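Local coordinates for transcription regulator AmtR (Mycobacterium smegmatis, PDB 5E57), which probably binds DNA as a TetR-family transcription regulator, with a part in controlling nitrogen and urea metabolism, at residues Ala18-Phe21 / Thr22-Tyr26; Ile90-Ala93 / Ser94-Ala98; Leu112-Asp115 / Arg116-Pro119; Pro152-Leu155 / Val156-Val159; Ala196-Ala199 / Ser200-Val204. All coordinates share one frame; numbering follows the deposited sequence.

Interaction 1 (Ala18-Phe21 / Thr22-Tyr26); sequences AELF and TTHGY
Phe21 and Tyr26 form a T-shaped aromatic pair at the C-terminal end of helix 9-23, a local contact five residues apart where the chain turns out of the helix. The ring centroids are 4.7 Å apart and the planes stand at 76°. Tyr26 presents its edge: CD1 lies over the centre of the Phe21 ring, and CE1 comes within 3.5 Å of Phe21 CZ. With CG anti to the backbone N (chi1 -178°), the Tyr26 side chain runs beside that of Phe21 and points the same way. Its hydroxyl is hydrogen-bonded to Asp53. Helix 9-23 is the first helix of the TetR-type DNA-binding region; Phe21 packs on Ile34 of helix 31-38, part of the predicted helix-turn-helix, and on Leu59 of helix 52-61, so the pair lies where these helices meet helix 9-23. Before the chain turns, two hydroxyls fold back onto carbonyls of the final turn. Thr22 OG1 gives a short bond of 2.5 Å to Ala18 O, which also accepts from Thr22 N. Likewise Thr23 OG1 reaches Glu19 O at 2.6 Å, from the face of the carbonyl plane opposite to the one used by Thr23 N. That same hydroxyl oxygen accepts a hydrogen bond from His24 ND1. The following carbonyl, Leu20 O, takes both His24 N at 2.7 Å and Gly25 N at 2.8 Å, the second lying in the carbonyl plane. Gly25 then leaves helical geometry with a phi of 144°, where a residue lacking CB escapes collision with the preceding carbonyl.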
loop_
_atom_site.group_PDB
_atom_site.type_symbol
_atom_site.label_atom_id
_atom_site.label_comp_id
_atom_site.label_asym_id
_atom_site.label_seq_id
_atom_site.Cartn_x
_atom_site.Cartn_y
_atom_site.Cartn_z
ATOM N N ALA A 18 10.319 9.915 -14.407
ATOM C CA ALA A 18 9.191 9.448 -13.513
ATOM C C ALA A 18 8.221 8.628 -14.359
ATOM O O ALA A 18 7.672 7.623 -13.960
ATOM C CB ALA A 18 8.487 10.633 -12.855
ATOM N N GLU A 19 8.036 9.060 -15.579
ATOM C CA GLU A 19 7.159 8.328 -16.470
ATOM C C GLU A 19 7.676 6.902 -16.746
ATOM O O GLU A 19 6.937 5.922 -16.631
ATOM C CB GLU A 19 6.966 9.083 -17.784
ATOM C CG GLU A 19 6.220 8.216 -18.798
ATOM C CD GLU A 19 5.691 8.995 -19.995
ATOM O OE1 GLU A 19 6.004 10.174 -20.136
ATOM O OE2 GLU A 19 4.980 8.382 -20.804
ATOM N N LEU A 20 8.929 6.801 -17.162
ATOM C CA LEU A 20 9.491 5.547 -17.591
ATOM C C LEU A 20 9.667 4.679 -16.396
ATOM O O LEU A 20 9.444 3.459 -16.474
ATOM C CB LEU A 20 10.827 5.768 -18.306
ATOM C CG LEU A 20 10.707 6.569 -19.595
ATOM C CD1 LEU A 20 11.979 7.297 -19.902
ATOM C CD2 LEU A 20 10.280 5.655 -20.748
ATOM N N PHE A 21 10.076 5.254 -15.266
ATOM C CA PHE A 21 10.281 4.358 -14.126
ATOM C C PHE A 21 8.969 3.789 -13.660
ATOM O O PHE A 21 8.917 2.634 -13.214
ATOM C CB PHE A 21 10.923 5.043 -12.927
ATOM C CG PHE A 21 12.343 5.566 -13.176
ATOM C CD1 PHE A 21 13.098 5.099 -14.179
ATOM C CD2 PHE A 21 12.901 6.469 -12.306
ATOM C CE1 PHE A 21 14.389 5.564 -14.395
ATOM C CE2 PHE A 21 14.183 6.962 -12.506
ATOM C CZ PHE A 21 14.935 6.505 -13.566
ATOM N N THR A 22 7.894 4.591 -13.690
ATOM C CA THR A 22 6.621 4.092 -13.145
ATOM C C THR A 22 5.822 3.284 -14.155
ATOM O O THR A 22 4.981 2.504 -13.769
ATOM C CB THR A 22 5.721 5.207 -12.677
ATOM O OG1 THR A 22 5.624 6.182 -13.722
ATOM C CG2 THR A 22 6.310 5.836 -11.425
ATOM N N THR A 23 6.065 3.476 -15.435
ATOM C CA THR A 23 5.274 2.747 -16.417
ATOM C C THR A 23 6.065 1.716 -17.190
ATOM O O THR A 23 5.454 0.820 -17.767
ATOM C CB THR A 23 4.536 3.712 -17.408
ATOM O OG1 THR A 23 5.476 4.451 -18.168
ATOM C CG2 THR A 23 3.668 4.675 -16.661
ATOM N N HIS A 24 7.391 1.823 -17.230
ATOM C CA HIS A 24 8.214 0.766 -17.844
ATOM C C HIS A 24 9.082 0.011 -16.803
ATOM O O HIS A 24 9.181 -1.188 -16.843
ATOM C CB HIS A 24 9.039 1.360 -19.009
ATOM C CG HIS A 24 8.182 1.811 -20.173
ATOM N ND1 HIS A 24 7.349 2.919 -20.119
ATOM C CD2 HIS A 24 7.992 1.270 -21.409
ATOM C CE1 HIS A 24 6.681 3.034 -21.257
ATOM N NE2 HIS A 24 7.059 2.052 -22.057
ATOM N N GLY A 25 9.729 0.698 -15.873
ATOM C CA GLY A 25 10.457 -0.008 -14.851
ATOM C C GLY A 25 11.705 0.782 -14.537
ATOM O O GLY A 25 12.149 1.586 -15.346
ATOM N N TYR A 26 12.313 0.541 -13.399
ATOM C CA TYR A 26 13.551 1.270 -13.078
ATOM C C TYR A 26 14.786 0.637 -13.707
ATOM O O TYR A 26 15.442 1.273 -14.510
ATOM C CB TYR A 26 13.727 1.370 -11.549
ATOM C CG TYR A 26 14.940 2.153 -11.208
ATOM C CD1 TYR A 26 14.991 3.481 -11.481
ATOM C CD2 TYR A 26 16.061 1.546 -10.599
ATOM C CE1 TYR A 26 16.115 4.246 -11.140
ATOM C CE2 TYR A 26 17.175 2.296 -10.266
ATOM C CZ TYR A 26 17.213 3.641 -10.561
ATOM O OH TYR A 26 18.333 4.403 -10.299
#

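Interaction 2 (Ile90-Ala93 / Ser94-Ala98); sequences IYDA and SQLCA
Gln95 lies alongside Tyr91 one helical turn back, near the C-terminal end of helix 82-98, and its carbon chain can be followed outward. CB sits near two backbone oxygens, 3.6 Å from Asp92 O and 3.7 Å from Tyr91 O. CG, anti to the carbonyl carbon (chi1 -81°), remains near Tyr91 O and comes over one face of the Tyr91 ring; the bend at chi2 (-148°) then directs CD and the amide. At the tip, CD is 4.0 Å from Tyr91 CZ, and the amide plane is turned 33° from the ring. Which end of the amide is oxygen is doubtful in the model, so its polar partners are left open. On another side of the helix, Ser94 OG donates to Ile90 O at 2.6 Å while Ser94 N donates to the same oxygen at 2.8 Å. The two donors come from opposite faces of the carbonyl plane, with the hydroxyl well above it. Asp92 and Leu96 meet only loosely, OD1 to CG being 4.2 Å. An acetate ion, probably from the crystallisation liquor, lies about 3 Å from the Asp92 side chain. Ile90 and Leu96 turn apolar surface toward helices 191-202 and 151-165. Chemically, the Ser94 hydroxyl spends its proton on a carbonyl of its own helix, so Ile90 O accepts twice, whereas Asp92 OD2 bonds to Tyr131 in another part of the fold.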
loop_
_atom_site.group_PDB
_atom_site.type_symbol
_atom_site.label_atom_id
_atom_site.label_comp_id
_atom_site.label_asym_id
_atom_site.label_seq_id
_atom_site.Cartn_x
_atom_site.Cartn_y
_atom_site.Cartn_z
ATOM N N ILE A 90 -4.264 14.931 5.273
ATOM C CA ILE A 90 -4.835 15.553 4.071
ATOM C C ILE A 90 -3.705 16.040 3.196
ATOM O O ILE A 90 -3.663 15.752 2.026
ATOM C CB ILE A 90 -5.752 16.708 4.400
ATOM C CG1 ILE A 90 -6.926 16.204 5.222
ATOM C CG2 ILE A 90 -6.199 17.469 3.140
ATOM C CD1 ILE A 90 -7.691 15.015 4.703
ATOM N N TYR A 91 -2.735 16.715 3.784
ATOM C CA TYR A 91 -1.691 17.321 3.020
ATOM C C TYR A 91 -0.926 16.292 2.318
ATOM O O TYR A 91 -0.600 16.430 1.123
ATOM C CB TYR A 91 -0.755 18.130 3.936
ATOM C CG TYR A 91 0.398 18.787 3.222
ATOM C CD1 TYR A 91 0.231 20.032 2.578
ATOM C CD2 TYR A 91 1.640 18.194 3.164
ATOM C CE1 TYR A 91 1.282 20.655 1.922
ATOM C CE2 TYR A 91 2.735 18.849 2.551
ATOM C CZ TYR A 91 2.558 20.083 1.922
ATOM O OH TYR A 91 3.589 20.757 1.281
ATOM N N ASP A 92 -0.593 15.246 3.037
ATOM C CA ASP A 92 0.310 14.234 2.447
ATOM C C ASP A 92 -0.450 13.415 1.391
ATOM O O ASP A 92 0.042 13.212 0.268
ATOM C CB ASP A 92 0.832 13.326 3.575
ATOM C CG ASP A 92 2.072 12.550 3.203
ATOM O OD1 ASP A 92 2.542 12.636 2.037
ATOM O OD2 ASP A 92 2.524 11.797 4.121
ATOM N N ALA A 93 -1.632 12.891 1.747
ATOM C CA ALA A 93 -2.422 12.105 0.781
ATOM C C ALA A 93 -2.682 12.964 -0.479
ATOM O O ALA A 93 -2.568 12.462 -1.654
ATOM C CB ALA A 93 -3.708 11.679 1.432
ATOM N N SER A 94 -3.021 14.230 -0.278
ATOM C CA SER A 94 -3.158 15.121 -1.456
ATOM C C SER A 94 -1.936 15.187 -2.337
ATOM O O SER A 94 -2.029 15.064 -3.600
ATOM C CB SER A 94 -3.521 16.515 -1.053
ATOM O OG SER A 94 -4.674 16.509 -0.217
ATOM N N GLN A 95 -0.761 15.387 -1.735
ATOM C CA GLN A 95 0.473 15.432 -2.555
ATOM C C GLN A 95 0.777 14.117 -3.328
ATOM O O GLN A 95 1.204 14.148 -4.500
ATOM C CB GLN A 95 1.670 15.783 -1.676
ATOM C CG GLN A 95 1.755 17.291 -1.425
ATOM C CD GLN A 95 3.193 17.786 -1.285
ATOM O OE1 GLN A 95 3.468 19.002 -1.309
ATOM N NE2 GLN A 95 4.122 16.837 -1.131
ATOM N N LEU A 96 0.559 12.978 -2.677
ATOM C CA LEU A 96 0.680 11.684 -3.358
ATOM C C LEU A 96 -0.364 11.517 -4.456
ATOM O O LEU A 96 -0.110 10.831 -5.446
ATOM C CB LEU A 96 0.585 10.510 -2.394
ATOM C CG LEU A 96 1.693 10.366 -1.334
ATOM C CD1 LEU A 96 1.453 9.187 -0.408
ATOM C CD2 LEU A 96 3.057 10.252 -1.973
ATOM N N CYS A 97 -1.541 12.110 -4.296
ATOM C CA CYS A 97 -2.549 12.067 -5.373
ATOM C C CYS A 97 -2.236 13.048 -6.469
ATOM O O CYS A 97 -2.717 12.871 -7.578
ATOM C CB CYS A 97 -3.951 12.382 -4.873
ATOM S SG CYS A 97 -4.569 11.087 -3.839
ATOM N N ALA A 98 -1.451 14.074 -6.193
ATOM C CA ALA A 98 -1.356 15.155 -7.169
ATOM C C ALA A 98 -0.252 14.892 -8.134
ATOM O O ALA A 98 -0.115 15.572 -9.118
ATOM C CB ALA A 98 -1.127 16.492 -6.502
#

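Interaction 3 (Leu112-Asp115 / Arg116-Pro119); sequences LRTD and RFAP
Phe117 is held between two aliphatic groups where the loop after helix 82-98 enters helix 118-142. Leu112 CD1 lies over one face of its ring, 4.4 Å from Phe117 CG; Arg116 CG covers the other face, 3.6 Å above the plane and offset toward the rim. Thr114 OG1 sits at the ring edge, 3.8 Å from CD2, and is itself bonded to Glu111 O. Asp115 and Arg116 also bury much surface here. Arg116 CB packs 3.3 Å from Thr114 OG1, and a bend at chi2 (58°) then leads the guanidinium away to a salt bridge with Asp54. Asp115 takes part chiefly through its backbone: its O accepts from Ala118 N at 3.2 Å, with the donor far above the carbonyl plane. One residue earlier, Phe117 N donates to Thr114 O at 2.8 Å, an N-H...O angle of 145°. These successive bonds of three-residue span wind the chain tightly into the start of the helix, with Phe117 at the N-cap position. One side of the turn faces helix 52-61: Leu112 touches Leu60, Arg116 touches Asp53, and Phe117 touches Leu56 and Asp57, so helix 118-142 begins against that neighbour.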
loop_
_atom_site.group_PDB
_atom_site.type_symbol
_atom_site.label_atom_id
_atom_site.label_comp_id
_atom_site.label_asym_id
_atom_site.label_seq_id
_atom_site.Cartn_x
_atom_site.Cartn_y
_atom_site.Cartn_z
ATOM N N LEU A 112 15.933 -0.002 -3.540
ATOM C CA LEU A 112 15.884 0.901 -2.384
ATOM C C LEU A 112 16.443 0.316 -1.108
ATOM O O LEU A 112 16.625 1.061 -0.118
ATOM C CB LEU A 112 14.455 1.383 -2.094
ATOM C CG LEU A 112 14.141 2.714 -2.777
ATOM C CD1 LEU A 112 14.503 2.742 -4.248
ATOM C CD2 LEU A 112 12.668 2.980 -2.589
ATOM N N ARG A 113 16.729 -0.982 -1.126
ATOM C CA ARG A 113 17.270 -1.653 0.043
ATOM C C ARG A 113 18.813 -1.497 0.164
ATOM O O ARG A 113 19.365 -1.736 1.228
ATOM C CB ARG A 113 16.767 -3.107 0.063
ATOM N N THR A 114 19.487 -0.992 -0.865
ATOM C CA THR A 114 20.943 -0.780 -0.829
ATOM C C THR A 114 21.419 0.431 -0.026
ATOM O O THR A 114 20.704 1.448 0.113
ATOM C CB THR A 114 21.508 -0.621 -2.274
ATOM O OG1 THR A 114 21.108 0.632 -2.842
ATOM C CG2 THR A 114 20.986 -1.689 -3.152
ATOM N N ASP A 115 22.668 0.366 0.444
ATOM C CA ASP A 115 23.291 1.512 1.106
ATOM C C ASP A 115 23.143 2.775 0.300
ATOM O O ASP A 115 23.046 3.869 0.863
ATOM C CB ASP A 115 24.778 1.261 1.377
ATOM C CG ASP A 115 25.013 0.113 2.388
ATOM O OD1 ASP A 115 24.051 -0.344 3.036
ATOM O OD2 ASP A 115 26.176 -0.327 2.539
ATOM N N ARG A 116 23.091 2.656 -1.022
ATOM C CA ARG A 116 22.940 3.847 -1.874
ATOM C C ARG A 116 21.732 4.667 -1.467
ATOM O O ARG A 116 21.759 5.884 -1.574
ATOM C CB ARG A 116 22.764 3.415 -3.352
ATOM C CG ARG A 116 22.391 4.553 -4.294
ATOM C CD ARG A 116 23.470 5.556 -4.170
ATOM N NE ARG A 116 23.249 6.707 -4.996
ATOM C CZ ARG A 116 22.388 7.663 -4.724
ATOM N NH1 ARG A 116 21.562 7.565 -3.676
ATOM N NH2 ARG A 116 22.312 8.692 -5.531
ATOM N N PHE A 117 20.652 3.999 -1.088
ATOM C CA PHE A 117 19.355 4.693 -0.704
ATOM C C PHE A 117 18.986 4.671 0.775
ATOM O O PHE A 117 17.820 4.914 1.153
ATOM C CB PHE A 117 18.218 4.079 -1.516
ATOM C CG PHE A 117 18.332 4.376 -2.979
ATOM C CD1 PHE A 117 17.969 5.626 -3.460
ATOM C CD2 PHE A 117 18.841 3.457 -3.837
ATOM C CE1 PHE A 117 18.075 5.911 -4.805
ATOM C CE2 PHE A 117 18.959 3.737 -5.200
ATOM C CZ PHE A 117 18.578 4.974 -5.663
ATOM N N ALA A 118 19.986 4.464 1.625
ATOM C CA ALA A 118 19.799 4.580 3.092
ATOM C C ALA A 118 19.265 5.920 3.494
ATOM O O ALA A 118 18.414 6.035 4.388
ATOM C CB ALA A 118 21.087 4.314 3.838
ATOM N N PRO A 119 19.779 6.974 2.876
ATOM C CA PRO A 119 19.311 8.257 3.399
ATOM C C PRO A 119 17.800 8.477 3.145
ATOM O O PRO A 119 17.055 8.947 4.015
ATOM C CB PRO A 119 20.186 9.282 2.645
ATOM C CG PRO A 119 21.424 8.488 2.267
ATOM C CD PRO A 119 20.898 7.127 1.931
#

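Interaction 4 (Pro152-Leu155 / Val156-Val159); sequences PFRL and VESV
Phe153 and Glu157 make the close part of this one-turn contact on helix 151-165. Glu157 CG stands over one face of the phenyl ring, and beyond it the carboxylate crosses toward the far end, OE2 reaching 3.3 Å from Phe153 CZ. Ring and carboxylate planes are 37° apart. With its CG anti to the backbone N (chi1 176°), Phe153 swings toward this neighbour, while Glu157 OE2 is held from outside by a salt bridge to Arg124. Closer still is Ser158 OG, which donates to Leu155 O at 2.7 Å; this bond lies beside two weak ones made by Ser158 N, to Arg154 O and Leu155 O. Helices that pair across two subunits are a feature of TetR-family dimers, and here Leu155 meets Leu155 of the second subunit, consistent with such an interface. The loose side lies between Arg154 and Glu157. Arg154 NH1 and Glu157 OE1 are 4.2 Å apart, beyond a salt bridge, and a water bridges them: it accepts from NH1 at 2.8 Å and donates to OE1 at 2.7 Å, lying in the guanidinium plane at its edge. Arg154 spends its stronger charge contacts on Asp150 and on Asp165 of the second subunit, and an acetate ion lies about 3 Å from the Glu157 side chain.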
loop_
_atom_site.group_PDB
_atom_site.type_symbol
_atom_site.label_atom_id
_atom_site.label_comp_id
_atom_site.label_asym_id
_atom_site.label_seq_id
_atom_site.Cartn_x
_atom_site.Cartn_y
_atom_site.Cartn_z
ATOM N N PRO A 152 -2.519 5.098 10.342
ATOM C CA PRO A 152 -2.769 6.309 9.530
ATOM C C PRO A 152 -1.729 6.518 8.461
ATOM O O PRO A 152 -2.061 6.939 7.308
ATOM C CB PRO A 152 -2.680 7.438 10.551
ATOM C CG PRO A 152 -3.207 6.812 11.768
ATOM C CD PRO A 152 -2.577 5.428 11.773
ATOM N N PHE A 153 -0.485 6.153 8.789
ATOM C CA PHE A 153 0.590 6.170 7.753
ATOM C C PHE A 153 0.253 5.228 6.623
ATOM O O PHE A 153 0.371 5.589 5.457
ATOM C CB PHE A 153 1.934 5.829 8.372
ATOM C CG PHE A 153 3.068 5.722 7.405
ATOM C CD1 PHE A 153 3.601 6.817 6.824
ATOM C CD2 PHE A 153 3.703 4.482 7.190
ATOM C CE1 PHE A 153 4.711 6.708 5.974
ATOM C CE2 PHE A 153 4.783 4.371 6.348
ATOM C CZ PHE A 153 5.290 5.487 5.737
ATOM N N ARG A 154 -0.136 4.045 6.951
ATOM C CA ARG A 154 -0.442 3.045 5.922
ATOM C C ARG A 154 -1.640 3.466 5.058
ATOM O O ARG A 154 -1.600 3.278 3.853
ATOM C CB ARG A 154 -0.693 1.712 6.558
ATOM C CG ARG A 154 0.460 1.162 7.375
ATOM C CD ARG A 154 1.677 0.952 6.512
ATOM N NE ARG A 154 2.879 0.670 7.285
ATOM C CZ ARG A 154 4.121 0.680 6.792
ATOM N NH1 ARG A 154 4.362 0.975 5.545
ATOM N NH2 ARG A 154 5.147 0.442 7.576
ATOM N N LEU A 155 -2.653 4.084 5.656
ATOM C CA LEU A 155 -3.806 4.640 4.918
ATOM C C LEU A 155 -3.421 5.722 3.971
ATOM O O LEU A 155 -3.862 5.743 2.813
ATOM C CB LEU A 155 -4.916 5.143 5.846
ATOM C CG LEU A 155 -5.695 3.990 6.434
ATOM C CD1 LEU A 155 -6.422 4.397 7.696
ATOM C CD2 LEU A 155 -6.667 3.474 5.399
ATOM N N VAL A 156 -2.475 6.559 4.367
ATOM C CA VAL A 156 -2.003 7.600 3.438
ATOM C C VAL A 156 -1.267 7.042 2.252
ATOM O O VAL A 156 -1.501 7.473 1.063
ATOM C CB VAL A 156 -1.074 8.601 4.159
ATOM C CG1 VAL A 156 -0.334 9.495 3.198
ATOM C CG2 VAL A 156 -1.844 9.380 5.196
ATOM N N GLU A 157 -0.389 6.076 2.527
ATOM C CA GLU A 157 0.368 5.420 1.472
ATOM C C GLU A 157 -0.530 4.558 0.581
ATOM O O GLU A 157 -0.191 4.307 -0.573
ATOM C CB GLU A 157 1.594 4.620 2.055
ATOM C CG GLU A 157 2.676 5.630 2.554
ATOM C CD GLU A 157 4.090 5.109 2.494
ATOM O OE1 GLU A 157 4.231 3.871 2.502
ATOM O OE2 GLU A 157 5.061 5.947 2.495
ATOM N N SER A 158 -1.698 4.170 1.072
ATOM C CA SER A 158 -2.608 3.403 0.226
ATOM C C SER A 158 -3.059 4.156 -0.999
ATOM O O SER A 158 -3.503 3.564 -2.000
ATOM C CB SER A 158 -3.799 2.861 1.001
ATOM O OG SER A 158 -4.801 3.807 1.115
ATOM N N VAL A 159 -2.918 5.456 -1.016
ATOM C CA VAL A 159 -3.353 6.190 -2.252
ATOM C C VAL A 159 -2.515 5.777 -3.494
ATOM O O VAL A 159 -2.985 5.867 -4.643
ATOM C CB VAL A 159 -3.469 7.721 -2.042
ATOM C CG1 VAL A 159 -4.222 8.042 -0.773
ATOM C CG2 VAL A 159 -2.115 8.413 -2.030
HETATM O O HOH W 1 2.629 2.086 3.635
#

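Interaction 5 (Ala196-Ala199 / Ser200-Val204); sequences AATA and SRLGV
Ala199 O accepts a nearly straight hydrogen bond from Val204 N at 3.0 Å, with an N-H...O angle of 174°, and this bond closes the C-terminal end of helix 191-202. Gly203 N turns back to Ser200 O at 3.2 Å. With Gly203 at a phi of 73°, the pair makes a Schellman motif, in which a positive-phi residue ends the helix and turns the chain out of it. Before it, the regular helical bonds are firm: Arg201 N to Ala197 O and Leu202 N to Thr198 O are both 2.8 Å. The polar ends of two side chains look outside the turn, Arg201 to Glu77 by a salt bridge and Thr198 OG1 to His86 by a hydrogen bond. The Arg201 chain leaves its helix gradually, CG staying 3.3 Å from Ala197 O before bends at chi2 and chi3 carry the guanidinium away. Packing follows on the buried side. Thr198 CG2 and Leu202 CD1 lie 3.8 Å apart, the two side chains running side by side; because Thr198 CG2 is anti to the backbone N, its methyl is available to the leucine while OG1 points elsewhere. Past the glycine, Val204 CG2 returns to within 4.0 Å of Ala199 CA, so the released chain lies against the turn it has just left. Among its neighbours, this helix end rests on helix 82-98, where Thr198 touches Ala87 and both Thr198 and Leu202 touch Ile90.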
loop_
_atom_site.group_PDB
_atom_site.type_symbol
_atom_site.label_atom_id
_atom_site.label_comp_id
_atom_site.label_asym_id
_atom_site.label_seq_id
_atom_site.Cartn_x
_atom_site.Cartn_y
_atom_site.Cartn_z
ATOM N N ALA A 196 -13.172 21.103 8.556
ATOM C CA ALA A 196 -13.142 22.534 8.268
ATOM C C ALA A 196 -11.865 23.143 8.865
ATOM O O ALA A 196 -11.275 24.037 8.289
ATOM C CB ALA A 196 -14.385 23.222 8.853
ATOM N N ALA A 197 -11.485 22.681 10.055
ATOM C CA ALA A 197 -10.217 23.166 10.707
ATOM C C ALA A 197 -9.014 22.888 9.785
ATOM O O ALA A 197 -8.158 23.742 9.515
ATOM C CB ALA A 197 -10.017 22.476 12.051
ATOM N N THR A 198 -8.959 21.667 9.263
ATOM C CA THR A 198 -7.844 21.291 8.382
ATOM C C THR A 198 -7.905 22.138 7.072
ATOM O O THR A 198 -6.896 22.666 6.579
ATOM C CB THR A 198 -7.919 19.794 8.119
ATOM O OG1 THR A 198 -7.616 19.066 9.313
ATOM C CG2 THR A 198 -6.976 19.427 7.032
ATOM N N ALA A 199 -9.093 22.295 6.500
ATOM C CA ALA A 199 -9.254 23.169 5.282
ATOM C C ALA A 199 -8.613 24.504 5.530
ATOM O O ALA A 199 -7.782 24.992 4.794
ATOM C CB ALA A 199 -10.712 23.364 5.021
ATOM N N SER A 200 -8.967 25.046 6.671
ATOM C CA SER A 200 -8.398 26.294 7.141
ATOM C C SER A 200 -6.855 26.305 7.284
ATOM O O SER A 200 -6.141 27.143 6.689
ATOM C CB SER A 200 -9.049 26.586 8.482
ATOM O OG SER A 200 -8.603 27.824 8.965
ATOM N N ARG A 201 -6.335 25.337 8.050
ATOM C CA ARG A 201 -4.879 25.226 8.272
ATOM C C ARG A 201 -4.103 25.111 6.962
ATOM O O ARG A 201 -2.999 25.631 6.812
ATOM C CB ARG A 201 -4.583 23.965 9.129
ATOM C CG ARG A 201 -5.028 24.093 10.563
ATOM C CD ARG A 201 -4.072 23.390 11.504
ATOM N NE ARG A 201 -2.698 23.918 11.333
ATOM C CZ ARG A 201 -1.695 23.607 12.146
ATOM N NH1 ARG A 201 -1.907 22.810 13.185
ATOM N NH2 ARG A 201 -0.477 24.072 11.888
ATOM N N LEU A 202 -4.689 24.377 6.018
ATOM C CA LEU A 202 -4.013 24.075 4.767
ATOM C C LEU A 202 -4.280 25.115 3.653
ATOM O O LEU A 202 -3.585 25.146 2.657
ATOM C CB LEU A 202 -4.385 22.646 4.315
ATOM C CG LEU A 202 -3.908 21.522 5.250
ATOM C CD1 LEU A 202 -4.161 20.179 4.617
ATOM C CD2 LEU A 202 -2.404 21.708 5.533
ATOM N N GLY A 203 -5.229 26.002 3.843
ATOM C CA GLY A 203 -5.540 26.986 2.777
ATOM C C GLY A 203 -6.268 26.357 1.601
ATOM O O GLY A 203 -5.974 26.664 0.480
ATOM N N VAL A 204 -7.230 25.491 1.864
ATOM C CA VAL A 204 -7.951 24.811 0.795
ATOM C C VAL A 204 -9.447 24.672 1.141
ATOM O O VAL A 204 -9.854 24.926 2.285
ATOM C CB VAL A 204 -7.355 23.379 0.535
ATOM C CG1 VAL A 204 -5.885 23.433 0.214
ATOM C CG2 VAL A 204 -7.588 22.461 1.729
#

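How the interactions relate
From the N terminus the five contacts follow one another in series, each within one continuous stretch; none encloses a long loop, and none nests or crosses. Interaction 1 ends the first helix, in the DNA-binding region, and interaction 3 starts helix 118-142; their nearest atoms are about 5 Å apart without touching. Interaction 2, on helix 82-98, touches two of the others: Leu96 CB lies 3.4 Å from Val159 CG2 of interaction 4, and Ile90 CG2 lies 3.7 Å from Leu202 CD1 of interaction 5. Interactions 1 and 4 both touch the second subunit, while interactions 1 and 5, centres about 34 Å apart, lie on opposite sides of the chain's centre.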